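Local coordinates for flocculation protein FLO11 (PDB 4UYT) that mediates homotypic adhesion between yeast cells during flocculation and supports biofilm development and invasive growth, here represented by its N-terminal, fibronectin type III-like adhesin domain, at residues 3-11 / 35-43; 45-55 / 95-106. One frame throughout, in Å; residues are numbered along the deposited sequence.

Contact 1 of 2, residues 3-11 / 35-43; sequences SEGTSCNSI and DVTSVSWVQ. With NA (sodium ion), chain G.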
loop_
_atom_site.group_PDB
_atom_site.type_symbol
_atom_site.label_atom_id
_atom_site.label_comp_id
_atom_site.label_asym_id
_atom_site.label_seq_id
_atom_site.Cartn_x
_atom_site.Cartn_y
_atom_site.Cartn_z
ATOM N N SER A 3 -9.716 23.838 -2.489
ATOM C CA SER A 3 -8.711 24.042 -3.489
ATOM C C SER A 3 -8.875 23.041 -4.628
ATOM O O SER A 3 -9.438 21.976 -4.483
ATOM C CB SER A 3 -7.328 23.942 -2.862
ATOM O OG SER A 3 -7.135 22.701 -2.253
ATOM N N GLU A 4 -8.330 23.400 -5.764
ATOM C CA GLU A 4 -8.297 22.525 -6.944
ATOM C C GLU A 4 -7.163 21.531 -6.819
ATOM O O GLU A 4 -6.009 21.910 -6.686
ATOM C CB GLU A 4 -8.085 23.362 -8.195
ATOM C CG GLU A 4 -9.125 24.463 -8.433
ATOM C CD GLU A 4 -10.536 23.944 -8.468
ATOM O OE1 GLU A 4 -10.813 23.076 -9.337
ATOM O OE2 GLU A 4 -11.356 24.359 -7.612
ATOM N N GLY A 5 -7.471 20.252 -6.895
ATOM C CA GLY A 5 -6.438 19.218 -6.988
ATOM C C GLY A 5 -5.790 19.286 -8.342
ATOM O O GLY A 5 -6.390 19.745 -9.325
ATOM N N THR A 6 -4.557 18.808 -8.437
ATOM C CA THR A 6 -3.845 18.698 -9.714
ATOM C C THR A 6 -3.518 17.226 -9.967
ATOM O O THR A 6 -2.691 16.659 -9.256
ATOM C CB THR A 6 -2.574 19.544 -9.745
ATOM O OG1 THR A 6 -2.862 20.891 -9.329
ATOM C CG2 THR A 6 -2.006 19.597 -11.124
ATOM N N SER A 7 -4.189 16.612 -10.924
ATOM C CA SER A 7 -3.984 15.200 -11.180
ATOM C C SER A 7 -2.696 14.941 -11.940
ATOM O O SER A 7 -2.412 15.605 -12.931
ATOM C CB SER A 7 -5.151 14.622 -11.951
ATOM O OG SER A 7 -6.329 14.694 -11.186
ATOM N N CYS A 8 -1.938 13.955 -11.458
ATOM C CA CYS A 8 -0.758 13.456 -12.146
ATOM C C CYS A 8 -1.169 12.482 -13.244
ATOM O O CYS A 8 -1.923 11.544 -13.019
ATOM C CB CYS A 8 0.146 12.703 -11.192
ATOM S SG CYS A 8 1.361 13.680 -10.259
ATOM N N ASN A 9 -0.627 12.653 -14.438
ATOM C CA ASN A 9 -0.933 11.780 -15.562
ATOM C C ASN A 9 -0.150 10.466 -15.532
ATOM O O ASN A 9 -0.712 9.437 -15.819
ATOM C CB ASN A 9 -0.677 12.483 -16.880
ATOM C CG ASN A 9 -1.642 13.629 -17.141
ATOM O OD1 ASN A 9 -2.707 13.762 -16.527
ATOM N ND2 ASN A 9 -1.254 14.499 -18.057
ATOM N N SER A 10 1.111 10.524 -15.188
ATOM C CA SER A 10 2.000 9.347 -15.241
ATOM C C SER A 10 2.403 8.918 -13.837
ATOM O O SER A 10 3.183 9.580 -13.179
ATOM C CB SER A 10 3.246 9.697 -16.029
ATOM O OG SER A 10 4.162 8.607 -16.082
ATOM N N ILE A 11 1.941 7.743 -13.428
ATOM C CA ILE A 11 2.258 7.149 -12.156
ATOM C C ILE A 11 3.103 5.936 -12.499
ATOM O O ILE A 11 2.639 5.037 -13.191
ATOM C CB ILE A 11 0.985 6.748 -11.389
ATOM C CG1 ILE A 11 0.080 7.962 -11.165
ATOM C CG2 ILE A 11 1.354 6.082 -10.089
ATOM C CD1 ILE A 11 -1.320 7.581 -10.764
ATOM N N ASP A 35 -1.135 -1.472 -6.528
ATOM C CA ASP A 35 -0.967 -0.480 -7.559
ATOM C C ASP A 35 -1.403 0.876 -6.994
ATOM O O ASP A 35 -2.306 0.968 -6.195
ATOM C CB ASP A 35 -1.808 -0.839 -8.793
ATOM C CG ASP A 35 -1.422 -0.084 -10.022
ATOM O OD1 ASP A 35 -0.339 0.532 -10.065
ATOM O OD2 ASP A 35 -2.201 -0.188 -11.002
ATOM N N VAL A 36 -0.764 1.918 -7.463
ATOM C CA VAL A 36 -1.157 3.312 -7.164
ATOM C C VAL A 36 -1.929 3.788 -8.377
ATOM O O VAL A 36 -1.372 3.940 -9.459
ATOM C CB VAL A 36 0.055 4.203 -6.857
ATOM C CG1 VAL A 36 -0.426 5.642 -6.642
ATOM C CG2 VAL A 36 0.826 3.692 -5.649
ATOM N N THR A 37 -3.236 3.953 -8.212
ATOM C CA THR A 37 -4.115 4.201 -9.324
ATOM C C THR A 37 -4.431 5.671 -9.603
ATOM O O THR A 37 -4.869 5.996 -10.699
ATOM C CB THR A 37 -5.425 3.426 -9.156
ATOM O OG1 THR A 37 -6.070 3.860 -7.964
ATOM C CG2 THR A 37 -5.157 1.914 -9.090
ATOM N N SER A 38 -4.244 6.555 -8.640
ATOM C CA SER A 38 -4.342 7.985 -8.881
ATOM C C SER A 38 -3.483 8.716 -7.878
ATOM O O SER A 38 -3.307 8.272 -6.741
ATOM C CB SER A 38 -5.779 8.517 -8.814
ATOM O OG SER A 38 -6.346 8.273 -7.557
ATOM N N VAL A 39 -3.018 9.874 -8.320
ATOM C CA VAL A 39 -2.222 10.783 -7.526
ATOM C C VAL A 39 -2.677 12.186 -7.872
ATOM O O VAL A 39 -2.699 12.554 -9.039
ATOM C CB VAL A 39 -0.716 10.619 -7.821
ATOM C CG1 VAL A 39 0.075 11.702 -7.098
ATOM C CG2 VAL A 39 -0.195 9.233 -7.460
ATOM N N SER A 40 -2.997 12.983 -6.856
ATOM C CA SER A 40 -3.331 14.382 -7.017
ATOM C C SER A 40 -2.519 15.212 -6.060
ATOM O O SER A 40 -2.467 14.953 -4.856
ATOM C CB SER A 40 -4.820 14.586 -6.726
ATOM O OG SER A 40 -5.231 15.926 -6.814
ATOM N N TRP A 41 -1.916 16.264 -6.580
ATOM C CA TRP A 41 -1.210 17.221 -5.718
ATOM C C TRP A 41 -2.218 18.096 -5.003
ATOM O O TRP A 41 -3.095 18.694 -5.657
ATOM C CB TRP A 41 -0.298 18.063 -6.587
ATOM C CG TRP A 41 0.484 19.098 -5.826
ATOM C CD1 TRP A 41 1.263 18.899 -4.728
ATOM C CD2 TRP A 41 0.530 20.490 -6.123
ATOM N NE1 TRP A 41 1.778 20.071 -4.324
ATOM C CE2 TRP A 41 1.363 21.100 -5.148
ATOM C CE3 TRP A 41 -0.054 21.250 -7.123
ATOM C CZ2 TRP A 41 1.726 22.439 -5.202
ATOM C CZ3 TRP A 41 0.308 22.638 -7.147
ATOM C CH2 TRP A 41 1.171 23.185 -6.205
ATOM N N VAL A 42 -2.050 18.213 -3.680
ATOM C CA VAL A 42 -2.930 19.017 -2.845
ATOM C C VAL A 42 -2.348 20.438 -2.706
ATOM O O VAL A 42 -2.982 21.415 -3.127
ATOM C CB VAL A 42 -3.196 18.351 -1.487
ATOM C CG1 VAL A 42 -4.232 19.147 -0.727
ATOM C CG2 VAL A 42 -3.605 16.894 -1.668
ATOM N N GLN A 43 -1.174 20.526 -2.108
ATOM C CA GLN A 43 -0.387 21.744 -1.978
ATOM C C GLN A 43 0.930 21.313 -1.316
ATOM O O GLN A 43 1.089 20.158 -0.923
ATOM C CB GLN A 43 -1.077 22.843 -1.186
ATOM C CG GLN A 43 -1.397 22.447 0.242
ATOM C CD GLN A 43 -1.947 23.593 1.044
ATOM O OE1 GLN A 43 -3.000 24.107 0.737
ATOM N NE2 GLN A 43 -1.224 24.026 2.071
HETATM NA NA NA G . -5.854 10.290 -5.591
HETATM O O HOH W 1 -5.612 21.161 -3.853
HETATM O O HOH W 2 -4.759 23.453 -1.006
HETATM O O HOH W 3 -3.311 21.280 -6.647
HETATM O O HOH W 4 -6.924 16.262 -8.896
HETATM O O HOH W 5 -5.872 12.081 -10.094
HETATM O O HOH W 6 -3.729 10.468 -11.175
HETATM O O HOH W 7 -7.700 11.757 -5.107
#
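T6 and W41 lie side by side and point the same way from an antiparallel hydrogen-bonded pair. The hydroxyl of T6 reaches the indole at its edge, near the ring plane, with OG1 3.6 Å from CE3 of W41. With CG anti to the backbone N (chi1 180°), W41 turns its benzo edge to the threonine, while its NE1 bonds the carbonyl of D44. Two backbone bonds fix this pair: W41 N to T6 O at 2.8 Å, and T6 N to W41 O at 3.1 Å. Two residues on, past the non-hydrogen-bonded pair S7–S40, C8 N donates to V39 O at 2.9 Å.

I11, past the short strand 6-7, crosses V36 at about a right angle, CG2 of I11 standing 3.9 Å from CG1 of V36. Its other branch runs on until CD1 lies 3.6 Å from CA of S38 and also touches CG2 of V39. The other methyl of V39, CG1, meets SG of C8, which is disulfide-bonded to C172.

Water completes the edge. One molecule accepts from T6 OG1 at 2.7 Å and donates to the carbonyls of E4 and W41. The N-terminal segment is thus joined to strand 32-43 by few direct backbone bonds, apolar contacts and a hydrated polar margin, with the C8–C172 disulfide tying it covalently to the C-terminal part of the domain.

Contact 2 of 2, residues 45-55 / 95-106; sequences NTYQITIHVKG and TDFTATFEVYAT. With NA (sodium ion), chain G.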
loop_
_atom_site.group_PDB
_atom_site.type_symbol
_atom_site.label_atom_id
_atom_site.label_comp_id
_atom_site.label_asym_id
_atom_site.label_seq_id
_atom_site.Cartn_x
_atom_site.Cartn_y
_atom_site.Cartn_z
ATOM N N ASN A 45 4.182 19.727 -0.502
ATOM C CA ASN A 45 4.608 18.437 -1.126
ATOM C C ASN A 45 3.680 17.302 -0.744
ATOM O O ASN A 45 4.099 16.142 -0.631
ATOM C CB ASN A 45 6.072 18.086 -0.792
ATOM C CG ASN A 45 6.991 19.052 -1.468
ATOM O OD1 ASN A 45 7.040 19.085 -2.698
ATOM N ND2 ASN A 45 7.718 19.830 -0.711
ATOM N N THR A 46 2.415 17.663 -0.570
ATOM C CA THR A 46 1.387 16.758 -0.122
ATOM C C THR A 46 0.558 16.292 -1.318
ATOM O O THR A 46 0.079 17.122 -2.114
ATOM C CB THR A 46 0.486 17.461 0.881
ATOM O OG1 THR A 46 1.304 17.966 1.939
ATOM C CG2 THR A 46 -0.533 16.520 1.445
ATOM N N TYR A 47 0.383 14.970 -1.414
ATOM C CA TYR A 47 -0.383 14.347 -2.505
ATOM C C TYR A 47 -1.404 13.426 -1.898
ATOM O O TYR A 47 -1.134 12.721 -0.929
ATOM C CB TYR A 47 0.545 13.514 -3.423
ATOM C CG TYR A 47 1.656 14.323 -4.003
ATOM C CD1 TYR A 47 2.811 14.593 -3.285
ATOM C CD2 TYR A 47 1.559 14.828 -5.295
ATOM C CE1 TYR A 47 3.799 15.354 -3.811
ATOM C CE2 TYR A 47 2.575 15.580 -5.838
ATOM C CZ TYR A 47 3.700 15.847 -5.081
ATOM O OH TYR A 47 4.698 16.586 -5.631
ATOM N N GLN A 48 -2.579 13.429 -2.527
ATOM C CA GLN A 48 -3.624 12.480 -2.215
ATOM C C GLN A 48 -3.506 11.333 -3.204
ATOM O O GLN A 48 -3.587 11.546 -4.414
ATOM C CB GLN A 48 -4.986 13.153 -2.319
ATOM C CG GLN A 48 -6.113 12.246 -1.889
ATOM C CD GLN A 48 -7.407 12.976 -1.773
ATOM O OE1 GLN A 48 -7.941 13.436 -2.759
ATOM N NE2 GLN A 48 -7.921 13.098 -0.562
ATOM N N ILE A 49 -3.249 10.125 -2.695
ATOM C CA ILE A 49 -3.040 8.960 -3.526
ATOM C C ILE A 49 -4.086 7.910 -3.241
ATOM O O ILE A 49 -4.604 7.852 -2.121
ATOM C CB ILE A 49 -1.614 8.388 -3.370
ATOM C CG1 ILE A 49 -1.385 7.632 -2.065
ATOM C CG2 ILE A 49 -0.617 9.512 -3.548
ATOM C CD1 ILE A 49 -0.037 6.938 -1.990
ATOM N N THR A 50 -4.359 7.097 -4.252
ATOM C CA THR A 50 -5.250 5.983 -4.106
ATOM C C THR A 50 -4.455 4.718 -4.469
ATOM O O THR A 50 -3.805 4.667 -5.504
ATOM C CB THR A 50 -6.470 6.130 -5.006
ATOM O OG1 THR A 50 -7.164 7.329 -4.607
ATOM C CG2 THR A 50 -7.410 4.950 -4.870
ATOM N N ILE A 51 -4.580 3.715 -3.621
ATOM C CA ILE A 51 -3.991 2.419 -3.845
ATOM C C ILE A 51 -5.069 1.368 -4.061
ATOM O O ILE A 51 -6.172 1.503 -3.532
ATOM C CB ILE A 51 -3.022 2.003 -2.707
ATOM C CG1 ILE A 51 -3.732 1.819 -1.362
ATOM C CG2 ILE A 51 -1.883 2.998 -2.612
ATOM C CD1 ILE A 51 -2.875 1.233 -0.249
ATOM N N HIS A 52 -4.708 0.313 -4.802
ATOM C CA HIS A 52 -5.549 -0.831 -5.027
ATOM C C HIS A 52 -4.722 -2.056 -4.693
ATOM O O HIS A 52 -3.698 -2.307 -5.339
ATOM C CB HIS A 52 -6.021 -0.873 -6.477
ATOM C CG HIS A 52 -6.937 -2.009 -6.796
ATOM N ND1 HIS A 52 -7.141 -2.456 -8.074
ATOM C CD2 HIS A 52 -7.733 -2.751 -6.000
ATOM C CE1 HIS A 52 -8.026 -3.428 -8.049
ATOM N NE2 HIS A 52 -8.396 -3.628 -6.801
ATOM N N VAL A 53 -5.154 -2.825 -3.703
ATOM C CA VAL A 53 -4.462 -4.002 -3.213
ATOM C C VAL A 53 -5.301 -5.227 -3.512
ATOM O O VAL A 53 -6.488 -5.223 -3.243
ATOM C CB VAL A 53 -4.181 -3.894 -1.701
ATOM C CG1 VAL A 53 -3.549 -5.142 -1.148
ATOM C CG2 VAL A 53 -3.277 -2.692 -1.448
ATOM N N LYS A 54 -4.675 -6.241 -4.112
ATOM C CA LYS A 54 -5.349 -7.496 -4.399
ATOM C C LYS A 54 -4.562 -8.656 -3.857
ATOM O O LYS A 54 -3.338 -8.649 -3.857
ATOM C CB LYS A 54 -5.534 -7.679 -5.899
ATOM C CG LYS A 54 -6.403 -6.618 -6.566
ATOM C CD LYS A 54 -6.242 -6.841 -8.060
ATOM C CE LYS A 54 -7.313 -6.248 -8.932
ATOM N NZ LYS A 54 -7.498 -7.057 -10.166
ATOM N N GLY A 55 -5.296 -9.639 -3.358
ATOM C CA GLY A 55 -4.732 -10.909 -2.944
ATOM C C GLY A 55 -4.902 -11.968 -4.032
ATOM O O GLY A 55 -5.840 -11.897 -4.830
ATOM N N THR A 95 -8.807 -8.797 0.365
ATOM C CA THR A 95 -8.077 -9.257 -0.799
ATOM C C THR A 95 -8.478 -8.516 -2.082
ATOM O O THR A 95 -8.020 -8.891 -3.150
ATOM C CB THR A 95 -8.176 -10.792 -0.961
ATOM O OG1 THR A 95 -9.538 -11.221 -1.021
ATOM C CG2 THR A 95 -7.486 -11.460 0.197
ATOM N N ASP A 96 -9.253 -7.433 -1.972
ATOM C CA ASP A 96 -9.498 -6.558 -3.112
ATOM C C ASP A 96 -10.045 -5.256 -2.551
ATOM O O ASP A 96 -11.250 -5.115 -2.328
ATOM C CB ASP A 96 -10.460 -7.167 -4.143
ATOM C CG ASP A 96 -10.461 -6.413 -5.451
ATOM O OD1 ASP A 96 -10.094 -5.226 -5.440
ATOM O OD2 ASP A 96 -10.811 -7.018 -6.473
ATOM N N PHE A 97 -9.162 -4.312 -2.261
ATOM C CA PHE A 97 -9.572 -3.065 -1.633
ATOM C C PHE A 97 -8.805 -1.908 -2.181
ATOM O O PHE A 97 -7.744 -2.053 -2.769
ATOM C CB PHE A 97 -9.450 -3.123 -0.100
ATOM C CG PHE A 97 -8.042 -3.247 0.447
ATOM C CD1 PHE A 97 -7.272 -2.128 0.719
ATOM C CD2 PHE A 97 -7.478 -4.513 0.724
ATOM C CE1 PHE A 97 -6.001 -2.254 1.257
ATOM C CE2 PHE A 97 -6.197 -4.640 1.256
ATOM C CZ PHE A 97 -5.472 -3.493 1.521
ATOM N N THR A 98 -9.381 -0.739 -1.960
ATOM C CA THR A 98 -8.743 0.508 -2.250
ATOM C C THR A 98 -8.649 1.350 -0.984
ATOM O O THR A 98 -9.385 1.164 -0.028
ATOM C CB THR A 98 -9.481 1.310 -3.346
ATOM O OG1 THR A 98 -10.793 1.659 -2.884
ATOM C CG2 THR A 98 -9.562 0.539 -4.618
ATOM N N ALA A 99 -7.736 2.304 -1.011
ATOM C CA ALA A 99 -7.612 3.276 0.072
ATOM C C ALA A 99 -7.078 4.554 -0.517
ATOM O O ALA A 99 -6.254 4.508 -1.424
ATOM C CB ALA A 99 -6.686 2.761 1.163
ATOM N N THR A 100 -7.517 5.672 0.041
ATOM C CA THR A 100 -7.052 7.001 -0.368
ATOM C C THR A 100 -6.545 7.733 0.858
ATOM O O THR A 100 -7.208 7.761 1.893
ATOM C CB THR A 100 -8.187 7.774 -1.070
ATOM O OG1 THR A 100 -8.608 7.080 -2.258
ATOM C CG2 THR A 100 -7.742 9.147 -1.468
ATOM N N PHE A 101 -5.366 8.315 0.756
ATOM C CA PHE A 101 -4.740 8.971 1.892
ATOM C C PHE A 101 -3.682 9.900 1.357
ATOM O O PHE A 101 -3.365 9.887 0.183
ATOM C CB PHE A 101 -4.172 7.982 2.912
ATOM C CG PHE A 101 -3.140 7.037 2.345
ATOM C CD1 PHE A 101 -3.515 5.881 1.653
ATOM C CD2 PHE A 101 -1.793 7.279 2.521
ATOM C CE1 PHE A 101 -2.580 5.025 1.137
ATOM C CE2 PHE A 101 -0.850 6.398 2.016
ATOM C CZ PHE A 101 -1.251 5.280 1.320
ATOM N N GLU A 102 -3.159 10.753 2.250
ATOM C CA GLU A 102 -2.173 11.746 1.866
ATOM C C GLU A 102 -0.754 11.329 2.295
ATOM O O GLU A 102 -0.527 10.760 3.359
ATOM C CB GLU A 102 -2.532 13.116 2.431
ATOM C CG GLU A 102 -3.746 13.708 1.748
ATOM C CD GLU A 102 -4.169 15.036 2.355
ATOM O OE1 GLU A 102 -4.100 15.228 3.576
ATOM O OE2 GLU A 102 -4.613 15.894 1.616
ATOM N N VAL A 103 0.191 11.690 1.427
ATOM C CA VAL A 103 1.598 11.470 1.677
ATOM C C VAL A 103 2.347 12.758 1.391
ATOM O O VAL A 103 1.921 13.567 0.569
ATOM C CB VAL A 103 2.180 10.326 0.824
ATOM C CG1 VAL A 103 1.491 9.014 1.153
ATOM C CG2 VAL A 103 2.094 10.635 -0.665
ATOM N N TYR A 104 3.505 12.890 2.028
ATOM C CA TYR A 104 4.461 13.904 1.667
ATOM C C TYR A 104 5.540 13.218 0.831
ATOM O O TYR A 104 6.240 12.321 1.311
ATOM C CB TYR A 104 5.118 14.522 2.909
ATOM C CG TYR A 104 4.194 15.029 3.979
ATOM C CD1 TYR A 104 3.054 15.774 3.695
ATOM C CD2 TYR A 104 4.509 14.797 5.327
ATOM C CE1 TYR A 104 2.237 16.267 4.695
ATOM C CE2 TYR A 104 3.689 15.277 6.328
ATOM C CZ TYR A 104 2.563 16.011 6.019
ATOM O OH TYR A 104 1.793 16.476 7.044
ATOM N N ALA A 105 5.627 13.588 -0.444
ATOM C CA ALA A 105 6.580 12.938 -1.387
ATOM C C ALA A 105 7.610 13.953 -1.759
ATOM O O ALA A 105 7.277 14.959 -2.396
ATOM C CB ALA A 105 5.846 12.410 -2.616
ATOM N N THR A 106 8.836 13.734 -1.331
ATOM C CA THR A 106 9.875 14.713 -1.471
ATOM C C THR A 106 11.199 14.179 -2.029
ATOM O O THR A 106 11.997 14.993 -2.427
ATOM C CB THR A 106 10.158 15.432 -0.144
ATOM O OG1 THR A 106 10.623 14.445 0.774
ATOM C CG2 THR A 106 8.925 16.138 0.377
HETATM NA NA NA G . -5.854 10.290 -5.591
HETATM O O HOH W 8 6.896 16.907 -4.301
HETATM O O HOH W 7 -7.700 11.757 -5.107
#
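H52 reaches diagonally across the strand pair to D96, NE2 donating to OD1 at 2.7 Å. CG of H52 lies anti to the backbone N (chi1 -178°), which swings the ring toward D96. OD1 lies in the imidazole plane and is met on its syn side, though 30° out of the carboxylate plane. F97 O lies at the edge of the imidazole, 3.3 Å from CD2, so the ring meets the neighbouring strand edge-on; the carboxylate would probably stabilise a protonated H52.

On the same face, T50 OG1 and T100 OG1 share a hydrogen bond of 2.8 Å from a non-hydrogen-bonded pair. Strands 46-55 and 96-104 run antiparallel at the edge of a four-stranded sheet of the fibronectin type III-like domain, and their other face turns to the core, where I51 and F101 touch I69.

There F97 lays one ring face under V53, whose CB stands 3.8 Å from the ring centroid, 22° off the normal. F101 similarly receives CG1 of I49 over one face. At the far end, water 8 lies in the Y47 ring plane, accepting from OH at 2.6 Å and donating to A105 O and N45 OD1; OH is also hydrogen-bonded with D171 N.

Contacts 1 and 2 belong to one four-stranded antiparallel sheet, ordered 6-7, 32-43, 46-55, 96-104, so each joins an outermost strand to an inner one. Their centres lie 11 Å apart, and the inner strands meet through probable hydrogen bonds from Q48 N to S40 O (2.8 Å) and from H52 N to D35 O (2.9 Å). Packing adds W41 CD1 against T46 O at 3.4 Å. A sodium ion bridges the two contacts: S38 OG from contact 1, in one of its two conformers, and Q48 O from contact 2 are both long ligands at 2.9 Å, whereas water 7 binds the ion at a short 2.4 Å.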